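Local atomic coordinates of chitinase A (Cycas revoluta, PDB entry 4MNK), a protein that probably hydrolyses chitin as a class V chitinase of glycoside hydrolase family 18, and binds N-acetylglucosamine oligomers. Residues N85-N90 / Q125-N130; Q275-G280 / D298-G303; L31-A36 / E56-T61; L106-G111 / R143-T148. One frame throughout, in Å; residues are numbered along the deposited sequence.

How the contacts relate
All four contacts belong to one family 18 glycoside hydrolase with a TIM-barrel core. Contact 3 sits closest to the sugar: its strand carries F35, which lines a glycan pocket and touches two N-acetylglucosamine units. Contact 4 abuts it, with centres about 16 Å apart; T59 CG2 lies 3.6 Å from G111 O, and A36 CB lies 3.7 Å from L106 CD2. Contacts 1 and 4 share helix 125-149 and lie about 24 Å apart, centre to centre. Contact 2 is remote, its centre about 46 Å from that of contact 4 and about 41 Å from that of contact 1, on the other side of the chain's centre from both.

Contact 1 of 4, residues N85-N90 / Q125-N130; sequences NFAKLN and QLEMEN
A87 lays its methyl against the carboxylate of E127, with CB 3.5 Å from OE1. In the acid, CG stands beside the backbone N (chi1 -63°), and a bend at chi2 (-49°) swings the carboxylate across to helix 80-90. The carbonyl of A87 is served by a water that gives one proton to A87 O (2.7 Å) and the other to E127 OE1, while accepting from N130 ND2. These helices follow neighbouring strands of the TIM barrel: helix 80-90 comes after strand 70-77, and helix 125-149 comes after strand 114-119. The side chains of N90 and E127 both touch Y119, at the end of strand 114-119. At N90 the backbones come closest, its CA 5.1 Å from the CA of N130. Here the two asparagines meet by their aliphatic parts, N90 CB lying 3.6 Å from N130 CB, and N130 CB packs 3.4 Å from N90 O. The amide of N90 points instead to a second water, which accepts from ND2 at 3.0 Å and donates to both E127 O and E127 OE1. That carboxylate oxygen therefore accepts a hydrogen bond from each water, which is consistent with an ionised acid. N90 O has a partner of its own in R96 NH1.

Contact 2 of 4, residues Q275-G280 / D298-G303; sequences QNFIRG and DNVWVG
F277 reaches out from helix 271-279 and sets its ring against two valines of the facing strand, V300 and V302. Its CG lies anti to the backbone N (chi1 -172°), which carries the ring away from the helix and across to the strand. The far end of the ring does the touching at V300, with CZ 3.7 Å from CG1; the flank meets V302, whose CG1 is 4.0 Å from CD1. The two valines differ in rotamer: V300 CG1 is anti to its N, whereas V302 CG1 takes the crowded position between N and carbonyl carbon (chi1 62°). The carbonyl oxygen of V300 lies in the plane of the ring, at its edge, 3.7 Å from F277 CZ. On the helix itself, R279 bends back so that NH1 (2.8 Å) and NH2 (3.0 Å) both donate to N276 OD1, and its guanidinium lies over Q275 O. A295 and K297 of strand 292-297 also pack on F277. Helix and strands belong to the alpha+beta insertion that family 18 enzymes of this class carry between the last two barrel strands. Across the contact the chemistry is essentially apolar: apart from V300 O at the ring edge, it is hydrocarbon on hydrocarbon, a fit that depends on shape and burial.

Contact 3 of 4, residues L31-A36 / E56-T61; sequences LYYAFA and EDFTPT
D57 O is gripped twice by T61, by its backbone N at 3.0 Å and by its hydroxyl OG1 at 2.9 Å, in the helical turn that presents F58 to the strand. The helix is kinked at P60, which has no amide proton to give to the turn before. F58 carries its CG anti to the backbone N (chi1 -179°), which sends the ring out to the backbone of L31 and Y32 and to the side chains of L31 and Y33. Y33 turns an edge to it: CD1 stands over one face of the F58 ring, 3.9 Å from CG, in a T-shaped stack with centroids 5.6 Å apart and planes at 89°. This is the strand-helix half of a beta-alpha-beta unit of the TIM barrel, strand 30-36 and helix 52-63 leading on to strand 70-77; the two short segments run nearly antiparallel. L31 O lies at the edge of the F58 ring, in its plane, 4.0 Å from CE2. Y32 O is 3.8 Å from F58 CZ. L31 adds its CB, 4.2 Å from F58 CZ. W10 and F112 also pack against the F58 ring. Y32 points away from the helix, its hydroxyl hydrogen-bonded to T157 OG1 and N188 ND2. Farther along the strand, a cis peptide precedes F35, whose ring touches two bound N-acetylglucosamine units and has A34 CB 3.4 Å above one face.

Contact 4 of 4, residues L106-G111 / R143-T148; sequences LARRYG and REEART
R108 and E145 reach for each other from facing helices and join in a two-bond salt bridge. The guanidinium offers its NE side: NE donates to E145 OE2 at 2.8 Å, and NH2 donates to E145 OE1 at 2.9 Å; each carboxylate oxygen accepts one N-H. The second bond is the straighter, 163° at the hydrogen, and uses the syn lone pair of OE1 with the acceptor almost in the guanidinium plane. At OE2 the approach is also from the syn side, but NE stands out of the carboxylate plane, in keeping with the 37° between the two planes. Both side chains bend at chi2 to bring this about; in R108 the turn (-56°) lays CG and CD alongside OE2, with CG 3.5 Å away. NH2 has a second acceptor in P152 O, which ties the arginine to the loop beyond helix 125-149 and probably helps fix its rotation. The carbonyl oxygen of E145 is satisfied by the hydroxyl of S149. R108 O in turn accepts from G111 N at 3.3 Å, part of the Schellman motif in which glycine, with positive phi, closes helix 93-110. The bridge thus links, at the protein surface, the helix that precedes barrel strand 114-119 to the one that follows it, a salt bridge between adjacent helices in the outer layer of a TIM barrel.

Contact 1 of 4, residues N85-N90 / Q125-N130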
loop_
_atom_site.group_PDB
_atom_site.type_symbol
_atom_site.label_atom_id
_atom_site.label_comp_id
_atom_site.label_asym_id
_atom_site.label_seq_id
_atom_site.Cartn_x
_atom_site.Cartn_y
_atom_site.Cartn_z
ATOM N N ASN A 85 7.685 13.127 -11.522
ATOM C CA ASN A 85 9.041 12.617 -11.657
ATOM C C ASN A 85 9.113 11.302 -12.430
ATOM O O ASN A 85 9.982 11.145 -13.284
ATOM C CB ASN A 85 9.722 12.506 -10.291
ATOM C CG ASN A 85 10.185 13.849 -9.763
ATOM O OD1 ASN A 85 10.280 14.823 -10.510
ATOM N ND2 ASN A 85 10.479 13.907 -8.470
ATOM N N PHE A 86 8.202 10.370 -12.148
ATOM C CA PHE A 86 8.122 9.131 -12.926
ATOM C C PHE A 86 7.835 9.413 -14.400
ATOM O O PHE A 86 8.434 8.799 -15.283
ATOM C CB PHE A 86 7.059 8.180 -12.371
ATOM C CG PHE A 86 7.580 7.186 -11.366
ATOM C CD1 PHE A 86 7.134 7.221 -10.050
ATOM C CD2 PHE A 86 8.495 6.201 -11.737
ATOM C CE1 PHE A 86 7.596 6.298 -9.117
ATOM C CE2 PHE A 86 8.966 5.279 -10.809
ATOM C CZ PHE A 86 8.513 5.329 -9.496
ATOM N N ALA A 87 6.925 10.349 -14.664
ATOM C CA ALA A 87 6.564 10.697 -16.038
ATOM C C ALA A 87 7.757 11.280 -16.799
ATOM O O ALA A 87 7.979 10.942 -17.965
ATOM C CB ALA A 87 5.379 11.650 -16.059
ATOM N N LYS A 88 8.534 12.137 -16.138
ATOM C CA LYS A 88 9.751 12.695 -16.738
ATOM C C LYS A 88 10.795 11.606 -16.967
ATOM O O LYS A 88 11.380 11.506 -18.050
ATOM C CB LYS A 88 10.341 13.798 -15.857
ATOM C CG LYS A 88 9.584 15.115 -15.912
ATOM C CD LYS A 88 10.289 16.216 -15.128
ATOM C CE LYS A 88 10.115 16.045 -13.626
ATOM N NZ LYS A 88 10.749 17.152 -12.857
ATOM N N LEU A 89 11.012 10.791 -15.937
ATOM C CA LEU A 89 11.960 9.686 -15.982
ATOM C C LEU A 89 11.691 8.726 -17.134
ATOM O O LEU A 89 12.590 8.414 -17.917
ATOM C CB LEU A 89 11.908 8.911 -14.662
ATOM C CG LEU A 89 12.557 7.527 -14.611
ATOM C CD1 LEU A 89 14.056 7.600 -14.827
ATOM C CD2 LEU A 89 12.231 6.862 -13.291
ATOM N N ASN A 90 10.451 8.258 -17.228
ATOM C CA ASN A 90 10.139 7.126 -18.092
ATOM C C ASN A 90 10.225 7.439 -19.585
ATOM O O ASN A 90 10.346 6.531 -20.403
ATOM C CB ASN A 90 8.782 6.523 -17.720
ATOM C CG ASN A 90 8.767 5.934 -16.316
ATOM O OD1 ASN A 90 9.817 5.653 -15.735
ATOM N ND2 ASN A 90 7.571 5.744 -15.768
ATOM N N GLN A 125 -2.280 6.463 -21.629
ATOM C CA GLN A 125 -1.611 5.386 -22.367
ATOM C C GLN A 125 -0.104 5.592 -22.551
ATOM O O GLN A 125 0.673 4.655 -22.362
ATOM C CB GLN A 125 -2.299 5.134 -23.716
ATOM C CG GLN A 125 -1.752 3.944 -24.511
ATOM C CD GLN A 125 -1.825 2.618 -23.759
ATOM O OE1 GLN A 125 -2.785 2.344 -23.037
ATOM N NE2 GLN A 125 -0.808 1.783 -23.941
ATOM N N LEU A 126 0.305 6.809 -22.914
ATOM C CA LEU A 126 1.727 7.119 -23.072
ATOM C C LEU A 126 2.519 6.792 -21.808
ATOM O O LEU A 126 3.611 6.223 -21.880
ATOM C CB LEU A 126 1.938 8.588 -23.463
ATOM C CG LEU A 126 3.398 9.064 -23.524
ATOM C CD1 LEU A 126 4.206 8.282 -24.560
ATOM C CD2 LEU A 126 3.476 10.556 -23.795
ATOM N N GLU A 127 1.959 7.146 -20.657
ATOM C CA GLU A 127 2.625 6.909 -19.385
ATOM C C GLU A 127 2.726 5.428 -19.038
ATOM O O GLU A 127 3.735 4.995 -18.482
ATOM C CB GLU A 127 1.974 7.718 -18.261
ATOM C CG GLU A 127 2.071 9.233 -18.463
ATOM C CD GLU A 127 3.480 9.710 -18.810
ATOM O OE1 GLU A 127 4.464 9.144 -18.287
ATOM O OE2 GLU A 127 3.603 10.665 -19.601
ATOM N N MET A 128 1.702 4.649 -19.384
ATOM C CA MET A 128 1.778 3.198 -19.222
ATOM C C MET A 128 2.854 2.604 -20.134
ATOM O O MET A 128 3.658 1.785 -19.693
ATOM C CB MET A 128 0.424 2.530 -19.473
ATOM C CG MET A 128 0.416 1.014 -19.234
ATOM S SD MET A 128 0.832 0.529 -17.541
ATOM C CE MET A 128 -0.717 0.863 -16.707
ATOM N N GLU A 129 2.871 3.037 -21.395
ATOM C CA GLU A 129 3.858 2.568 -22.369
ATOM C C GLU A 129 5.289 2.814 -21.900
ATOM O O GLU A 129 6.151 1.940 -22.014
ATOM C CB GLU A 129 3.629 3.233 -23.729
ATOM C CG GLU A 129 2.407 2.719 -24.477
ATOM C CD GLU A 129 2.025 3.574 -25.677
ATOM O OE1 GLU A 129 2.694 4.597 -25.944
ATOM O OE2 GLU A 129 1.038 3.219 -26.357
ATOM N N ASN A 130 5.539 4.006 -21.365
ATOM C CA ASN A 130 6.876 4.347 -20.893
ATOM C C ASN A 130 7.240 3.650 -19.583
ATOM O O ASN A 130 8.406 3.319 -19.356
ATOM C CB ASN A 130 7.046 5.862 -20.790
ATOM C CG ASN A 130 7.060 6.547 -22.152
ATOM O OD1 ASN A 130 7.169 5.896 -23.196
ATOM N ND2 ASN A 130 6.961 7.869 -22.144
HETATM O O HOH W 1 6.809 9.085 -19.566
HETATM O O HOH W 2 5.209 6.835 -17.162
#

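Contact 2 of 4, residues Q275-G280 / D298-G303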
loop_
_atom_site.group_PDB
_atom_site.type_symbol
_atom_site.label_atom_id
_atom_site.label_comp_id
_atom_site.label_asym_id
_atom_site.label_seq_id
_atom_site.Cartn_x
_atom_site.Cartn_y
_atom_site.Cartn_z
ATOM N N GLN A 275 -9.061 3.843 18.039
ATOM C CA GLN A 275 -9.222 3.158 19.323
ATOM C C GLN A 275 -9.362 4.154 20.477
ATOM O O GLN A 275 -10.196 3.963 21.367
ATOM C CB GLN A 275 -8.068 2.181 19.588
ATOM C CG GLN A 275 -7.911 1.082 18.537
ATOM C CD GLN A 275 -9.148 0.215 18.401
ATOM O OE1 GLN A 275 -9.375 -0.695 19.197
ATOM N NE2 GLN A 275 -9.951 0.487 17.378
ATOM N N ASN A 276 -8.560 5.218 20.448
ATOM C CA ASN A 276 -8.681 6.307 21.420
ATOM C C ASN A 276 -10.050 6.982 21.327
ATOM O O ASN A 276 -10.671 7.282 22.347
ATOM C CB ASN A 276 -7.573 7.349 21.214
ATOM C CG ASN A 276 -6.179 6.801 21.485
ATOM O OD1 ASN A 276 -6.009 5.777 22.149
ATOM N ND2 ASN A 276 -5.171 7.496 20.973
ATOM N N PHE A 277 -10.507 7.203 20.096
ATOM C CA PHE A 277 -11.813 7.796 19.800
ATOM C C PHE A 277 -12.932 6.983 20.456
ATOM O O PHE A 277 -13.802 7.543 21.132
ATOM C CB PHE A 277 -11.970 7.865 18.275
ATOM C CG PHE A 277 -13.184 8.617 17.785
ATOM C CD1 PHE A 277 -13.968 8.070 16.774
ATOM C CD2 PHE A 277 -13.516 9.880 18.278
ATOM C CE1 PHE A 277 -15.079 8.751 16.275
ATOM C CE2 PHE A 277 -14.628 10.568 17.786
ATOM C CZ PHE A 277 -15.410 9.999 16.784
ATOM N N ILE A 278 -12.878 5.662 20.290
ATOM C CA ILE A 278 -13.858 4.746 20.880
ATOM C C ILE A 278 -13.777 4.734 22.414
ATOM O O ILE A 278 -14.804 4.813 23.095
ATOM C CB ILE A 278 -13.711 3.312 20.297
ATOM C CG1 ILE A 278 -14.064 3.302 18.803
ATOM C CG2 ILE A 278 -14.587 2.315 21.053
ATOM C CD1 ILE A 278 -13.534 2.101 18.043
ATOM N N ARG A 279 -12.564 4.643 22.957
ATOM C CA ARG A 279 -12.381 4.675 24.411
ATOM C C ARG A 279 -12.842 6.001 25.027
ATOM O O ARG A 279 -13.250 6.044 26.190
ATOM C CB ARG A 279 -10.933 4.349 24.794
ATOM C CG ARG A 279 -10.655 2.850 24.884
ATOM C CD ARG A 279 -9.253 2.546 25.392
ATOM N NE ARG A 279 -8.310 2.400 24.288
ATOM C CZ ARG A 279 -7.488 3.356 23.861
ATOM N NH1 ARG A 279 -6.678 3.112 22.842
ATOM N NH2 ARG A 279 -7.467 4.546 24.447
ATOM N N GLY A 280 -12.810 7.066 24.231
ATOM C CA GLY A 280 -13.282 8.376 24.654
ATOM C C GLY A 280 -14.767 8.622 24.442
ATOM O O GLY A 280 -15.238 9.746 24.613
ATOM N N ASP A 298 -20.601 12.807 18.586
ATOM C CA ASP A 298 -21.015 14.167 18.249
ATOM C C ASP A 298 -21.011 14.362 16.725
ATOM O O ASP A 298 -21.709 13.629 16.027
ATOM C CB ASP A 298 -20.173 15.192 19.020
ATOM C CG ASP A 298 -20.331 15.043 20.528
ATOM O OD1 ASP A 298 -21.478 14.848 20.988
ATOM O OD2 ASP A 298 -19.318 15.103 21.258
ATOM N N ASN A 299 -20.222 15.299 16.203
ATOM C CA ASN A 299 -20.199 15.538 14.754
ATOM C C ASN A 299 -19.062 14.851 13.984
ATOM O O ASN A 299 -18.824 15.172 12.820
ATOM C CB ASN A 299 -20.226 17.045 14.447
ATOM C CG ASN A 299 -18.941 17.751 14.835
ATOM O OD1 ASN A 299 -18.265 17.369 15.792
ATOM N ND2 ASN A 299 -18.600 18.797 14.090
ATOM N N VAL A 300 -18.369 13.907 14.617
ATOM C CA VAL A 300 -17.244 13.223 13.973
ATOM C C VAL A 300 -17.596 11.770 13.642
ATOM O O VAL A 300 -18.110 11.041 14.488
ATOM C CB VAL A 300 -15.952 13.314 14.831
ATOM C CG1 VAL A 300 -14.810 12.537 14.191
ATOM C CG2 VAL A 300 -15.544 14.768 15.032
ATOM N N TRP A 301 -17.312 11.371 12.404
ATOM C CA TRP A 301 -17.633 10.040 11.893
ATOM C C TRP A 301 -16.408 9.517 11.161
ATOM O O TRP A 301 -15.824 10.228 10.344
ATOM C CB TRP A 301 -18.797 10.154 10.911
ATOM C CG TRP A 301 -19.522 8.883 10.527
ATOM C CD1 TRP A 301 -20.715 8.452 11.028
ATOM C CD2 TRP A 301 -19.142 7.923 9.524
ATOM N NE1 TRP A 301 -21.097 7.283 10.418
ATOM C CE2 TRP A 301 -20.152 6.934 9.491
ATOM C CE3 TRP A 301 -18.048 7.798 8.657
ATOM C CZ2 TRP A 301 -20.103 5.836 8.623
ATOM C CZ3 TRP A 301 -17.999 6.695 7.797
ATOM C CH2 TRP A 301 -19.022 5.733 7.789
ATOM N N VAL A 302 -16.020 8.278 11.440
ATOM C CA VAL A 302 -14.861 7.683 10.778
ATOM C C VAL A 302 -15.167 6.256 10.315
ATOM O O VAL A 302 -15.743 5.470 11.064
ATOM C CB VAL A 302 -13.584 7.752 11.675
ATOM C CG1 VAL A 302 -13.771 6.969 12.977
ATOM C CG2 VAL A 302 -12.342 7.277 10.912
ATOM N N GLY A 303 -14.799 5.948 9.073
ATOM C CA GLY A 303 -14.933 4.597 8.526
ATOM C C GLY A 303 -13.565 3.953 8.418
ATOM O O GLY A 303 -12.607 4.599 7.989
#

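Contact 3 of 4, residues L31-A36 / E56-T61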
loop_
_atom_site.group_PDB
_atom_site.type_symbol
_atom_site.label_atom_id
_atom_site.label_comp_id
_atom_site.label_asym_id
_atom_site.label_seq_id
_atom_site.Cartn_x
_atom_site.Cartn_y
_atom_site.Cartn_z
ATOM N N LEU A 31 8.610 -6.658 5.091
ATOM C CA LEU A 31 8.420 -5.296 5.574
ATOM C C LEU A 31 9.069 -4.311 4.618
ATOM O O LEU A 31 10.218 -4.493 4.207
ATOM C CB LEU A 31 8.978 -5.136 6.988
ATOM C CG LEU A 31 8.163 -5.814 8.089
ATOM C CD1 LEU A 31 8.992 -5.942 9.356
ATOM C CD2 LEU A 31 6.859 -5.062 8.350
ATOM N N TYR A 32 8.317 -3.276 4.262
ATOM C CA TYR A 32 8.768 -2.275 3.311
ATOM C C TYR A 32 9.167 -0.989 4.017
ATOM O O TYR A 32 8.489 -0.538 4.949
ATOM C CB TYR A 32 7.655 -1.936 2.324
ATOM C CG TYR A 32 7.327 -2.958 1.252
ATOM C CD1 TYR A 32 7.015 -4.285 1.565
ATOM C CD2 TYR A 32 7.262 -2.571 -0.079
ATOM C CE1 TYR A 32 6.686 -5.200 0.562
ATOM C CE2 TYR A 32 6.921 -3.470 -1.074
ATOM C CZ TYR A 32 6.637 -4.776 -0.752
ATOM O OH TYR A 32 6.297 -5.649 -1.756
ATOM N N TYR A 33 10.264 -0.402 3.547
ATOM C CA TYR A 33 10.679 0.943 3.921
ATOM C C TYR A 33 10.113 1.907 2.879
ATOM O O TYR A 33 10.391 1.763 1.688
ATOM C CB TYR A 33 12.206 1.012 3.938
ATOM C CG TYR A 33 12.808 2.325 4.389
ATOM C CD1 TYR A 33 13.403 2.436 5.641
ATOM C CD2 TYR A 33 12.812 3.447 3.556
ATOM C CE1 TYR A 33 13.970 3.628 6.064
ATOM C CE2 TYR A 33 13.377 4.652 3.977
ATOM C CZ TYR A 33 13.955 4.728 5.233
ATOM O OH TYR A 33 14.525 5.908 5.665
ATOM N N ALA A 34 9.328 2.883 3.329
ATOM C CA ALA A 34 8.695 3.865 2.442
ATOM C C ALA A 34 9.129 5.281 2.846
ATOM O O ALA A 34 8.874 5.681 3.977
ATOM C CB ALA A 34 7.173 3.731 2.523
ATOM N N PHE A 35 9.778 6.060 1.973
ATOM C CA PHE A 35 10.093 5.752 0.580
ATOM C C PHE A 35 11.483 6.284 0.242
ATOM O O PHE A 35 11.933 7.293 0.800
ATOM C CB PHE A 35 9.126 6.472 -0.370
ATOM C CG PHE A 35 7.694 6.037 -0.258
ATOM C CD1 PHE A 35 7.241 4.911 -0.936
ATOM C CD2 PHE A 35 6.785 6.782 0.491
ATOM C CE1 PHE A 35 5.909 4.509 -0.846
ATOM C CE2 PHE A 35 5.449 6.397 0.581
ATOM C CZ PHE A 35 5.011 5.256 -0.083
ATOM N N ALA A 36 12.149 5.627 -0.702
ATOM C CA ALA A 36 13.281 6.236 -1.387
ATOM C C ALA A 36 12.725 7.228 -2.408
ATOM O O ALA A 36 11.604 7.056 -2.906
ATOM C CB ALA A 36 14.117 5.178 -2.068
ATOM N N GLU A 56 19.693 2.194 6.698
ATOM C CA GLU A 56 20.644 1.111 6.924
ATOM C C GLU A 56 20.225 0.210 8.085
ATOM O O GLU A 56 20.329 -1.015 7.999
ATOM C CB GLU A 56 22.044 1.673 7.186
ATOM C CG GLU A 56 23.069 0.590 7.495
ATOM C CD GLU A 56 24.405 1.114 7.987
ATOM O OE1 GLU A 56 25.296 0.270 8.203
ATOM O OE2 GLU A 56 24.573 2.339 8.164
ATOM N N ASP A 57 19.752 0.819 9.169
ATOM C CA ASP A 57 19.434 0.072 10.380
ATOM C C ASP A 57 18.105 -0.670 10.303
ATOM O O ASP A 57 17.861 -1.581 11.090
ATOM C CB ASP A 57 19.428 0.998 11.601
ATOM C CG ASP A 57 20.819 1.448 12.020
ATOM O OD1 ASP A 57 21.829 0.960 11.463
ATOM O OD2 ASP A 57 20.894 2.300 12.929
ATOM N N PHE A 58 17.253 -0.278 9.357
ATOM C CA PHE A 58 15.897 -0.820 9.249
ATOM C C PHE A 58 15.872 -2.347 9.230
ATOM O O PHE A 58 15.180 -2.973 10.035
ATOM C CB PHE A 58 15.195 -0.257 8.008
ATOM C CG PHE A 58 13.779 -0.743 7.833
ATOM C CD1 PHE A 58 12.735 -0.151 8.539
ATOM C CD2 PHE A 58 13.486 -1.780 6.950
ATOM C CE1 PHE A 58 11.427 -0.587 8.379
ATOM C CE2 PHE A 58 12.177 -2.225 6.784
ATOM C CZ PHE A 58 11.146 -1.625 7.498
ATOM N N THR A 59 16.621 -2.945 8.307
ATOM C CA THR A 59 16.538 -4.390 8.102
ATOM C C THR A 59 17.121 -5.203 9.270
ATOM O O THR A 59 16.435 -6.086 9.788
ATOM C CB THR A 59 17.087 -4.813 6.717
ATOM O OG1 THR A 59 16.354 -4.121 5.696
ATOM C CG2 THR A 59 16.943 -6.312 6.508
ATOM N N PRO A 60 18.362 -4.894 9.714
ATOM C CA PRO A 60 18.857 -5.588 10.909
ATOM C C PRO A 60 17.931 -5.432 12.121
ATOM O O PRO A 60 17.754 -6.383 12.881
ATOM C CB PRO A 60 20.214 -4.925 11.170
ATOM C CG PRO A 60 20.643 -4.426 9.838
ATOM C CD PRO A 60 19.388 -3.997 9.145
ATOM N N THR A 61 17.325 -4.257 12.281
ATOM C CA THR A 61 16.426 -4.019 13.409
ATOM C C THR A 61 15.184 -4.907 13.359
ATOM O O THR A 61 14.880 -5.600 14.333
ATOM C CB THR A 61 16.018 -2.535 13.524
ATOM O OG1 THR A 61 17.159 -1.770 13.920
ATOM C CG2 THR A 61 14.915 -2.337 14.560
#

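Contact 4 of 4, residues L106-G111 / R143-T148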
loop_
_atom_site.group_PDB
_atom_site.type_symbol
_atom_site.label_atom_id
_atom_site.label_comp_id
_atom_site.label_asym_id
_atom_site.label_seq_id
_atom_site.Cartn_x
_atom_site.Cartn_y
_atom_site.Cartn_z
ATOM N N LEU A 106 21.068 0.771 -4.531
ATOM C CA LEU A 106 20.473 1.230 -3.280
ATOM C C LEU A 106 19.989 0.071 -2.408
ATOM O O LEU A 106 20.268 0.032 -1.203
ATOM C CB LEU A 106 19.321 2.194 -3.564
ATOM C CG LEU A 106 18.752 2.957 -2.368
ATOM C CD1 LEU A 106 19.687 4.074 -1.955
ATOM C CD2 LEU A 106 17.396 3.522 -2.728
ATOM N N ALA A 107 19.268 -0.871 -3.014
ATOM C CA ALA A 107 18.762 -2.024 -2.277
ATOM C C ALA A 107 19.916 -2.816 -1.662
ATOM O O ALA A 107 19.873 -3.173 -0.485
ATOM C CB ALA A 107 17.908 -2.907 -3.172
ATOM N N ARG A 108 20.962 -3.064 -2.449
ATOM C CA ARG A 108 22.130 -3.784 -1.946
ATOM C C ARG A 108 22.874 -2.994 -0.870
ATOM O O ARG A 108 23.321 -3.571 0.120
ATOM C CB ARG A 108 23.083 -4.165 -3.085
ATOM C CG ARG A 108 22.507 -5.154 -4.098
ATOM C CD ARG A 108 22.020 -6.439 -3.441
ATOM N NE ARG A 108 21.725 -7.465 -4.438
ATOM C CZ ARG A 108 21.037 -8.578 -4.201
ATOM N NH1 ARG A 108 20.545 -8.826 -2.991
ATOM N NH2 ARG A 108 20.831 -9.444 -5.183
ATOM N N ARG A 109 22.981 -1.680 -1.055
ATOM C CA ARG A 109 23.728 -0.827 -0.130
ATOM C C ARG A 109 23.158 -0.819 1.292
ATOM O O ARG A 109 23.917 -0.758 2.262
ATOM C CB ARG A 109 23.831 0.598 -0.677
ATOM C CG ARG A 109 24.743 1.499 0.131
ATOM C CD ARG A 109 25.165 2.723 -0.666
ATOM N NE ARG A 109 25.981 2.369 -1.825
ATOM C CZ ARG A 109 25.589 2.500 -3.089
ATOM N NH1 ARG A 109 26.403 2.148 -4.075
ATOM N NH2 ARG A 109 24.388 2.987 -3.369
ATOM N N TYR A 110 21.834 -0.892 1.414
ATOM C CA TYR A 110 21.192 -0.890 2.727
ATOM C C TYR A 110 20.733 -2.264 3.216
ATOM O O TYR A 110 20.150 -2.371 4.291
ATOM C CB TYR A 110 20.030 0.107 2.765
ATOM C CG TYR A 110 20.436 1.553 2.586
ATOM C CD1 TYR A 110 19.909 2.314 1.550
ATOM C CD2 TYR A 110 21.336 2.164 3.462
ATOM C CE1 TYR A 110 20.272 3.641 1.382
ATOM C CE2 TYR A 110 21.710 3.494 3.298
ATOM C CZ TYR A 110 21.173 4.223 2.254
ATOM O OH TYR A 110 21.530 5.537 2.081
ATOM N N GLY A 111 20.989 -3.307 2.431
ATOM C CA GLY A 111 20.681 -4.672 2.853
ATOM C C GLY A 111 19.227 -5.082 2.693
ATOM O O GLY A 111 18.744 -5.959 3.414
ATOM N N ARG A 143 17.924 -9.427 -12.908
ATOM C CA ARG A 143 18.422 -10.755 -13.263
ATOM C C ARG A 143 19.925 -10.755 -13.547
ATOM O O ARG A 143 20.634 -11.679 -13.142
ATOM C CB ARG A 143 17.627 -11.339 -14.430
ATOM C CG ARG A 143 16.275 -11.870 -13.986
ATOM C CD ARG A 143 15.392 -12.300 -15.140
ATOM N NE ARG A 143 14.117 -12.827 -14.654
ATOM C CZ ARG A 143 13.911 -14.088 -14.274
ATOM N NH1 ARG A 143 12.713 -14.459 -13.844
ATOM N NH2 ARG A 143 14.894 -14.981 -14.323
ATOM N N GLU A 144 20.407 -9.710 -14.213
ATOM C CA GLU A 144 21.834 -9.563 -14.512
ATOM C C GLU A 144 22.679 -9.385 -13.244
ATOM O O GLU A 144 23.759 -9.968 -13.130
ATOM C CB GLU A 144 22.063 -8.407 -15.500
ATOM C CG GLU A 144 23.531 -8.102 -15.845
ATOM C CD GLU A 144 24.253 -9.242 -16.563
ATOM O OE1 GLU A 144 23.586 -10.147 -17.113
ATOM O OE2 GLU A 144 25.501 -9.225 -16.580
ATOM N N GLU A 145 22.178 -8.595 -12.296
ATOM C CA GLU A 145 22.879 -8.366 -11.032
ATOM C C GLU A 145 22.991 -9.653 -10.217
ATOM O O GLU A 145 24.010 -9.890 -9.569
ATOM C CB GLU A 145 22.197 -7.260 -10.219
ATOM C CG GLU A 145 22.993 -6.785 -9.005
ATOM C CD GLU A 145 22.683 -7.561 -7.729
ATOM O OE1 GLU A 145 21.731 -8.372 -7.714
ATOM O OE2 GLU A 145 23.397 -7.350 -6.728
ATOM N N ALA A 146 21.942 -10.472 -10.255
ATOM C CA ALA A 146 21.956 -11.785 -9.606
ATOM C C ALA A 146 23.036 -12.689 -10.198
ATOM O O ALA A 146 23.706 -13.424 -9.469
ATOM C CB ALA A 146 20.599 -12.445 -9.724
ATOM N N ARG A 147 23.203 -12.619 -11.516
ATOM C CA ARG A 147 24.201 -13.415 -12.227
ATOM C C ARG A 147 25.628 -13.001 -11.867
ATOM O O ARG A 147 26.477 -13.857 -11.612
ATOM C CB ARG A 147 23.977 -13.325 -13.731
ATOM N N THR A 148 25.879 -11.693 -11.834
ATOM C CA THR A 148 27.222 -11.166 -11.573
ATOM C C THR A 148 27.626 -11.241 -10.097
ATOM O O THR A 148 28.796 -11.483 -9.787
ATOM C CB THR A 148 27.394 -9.716 -12.089
ATOM O OG1 THR A 148 26.425 -8.861 -11.469
ATOM C CG2 THR A 148 27.234 -9.656 -13.606
#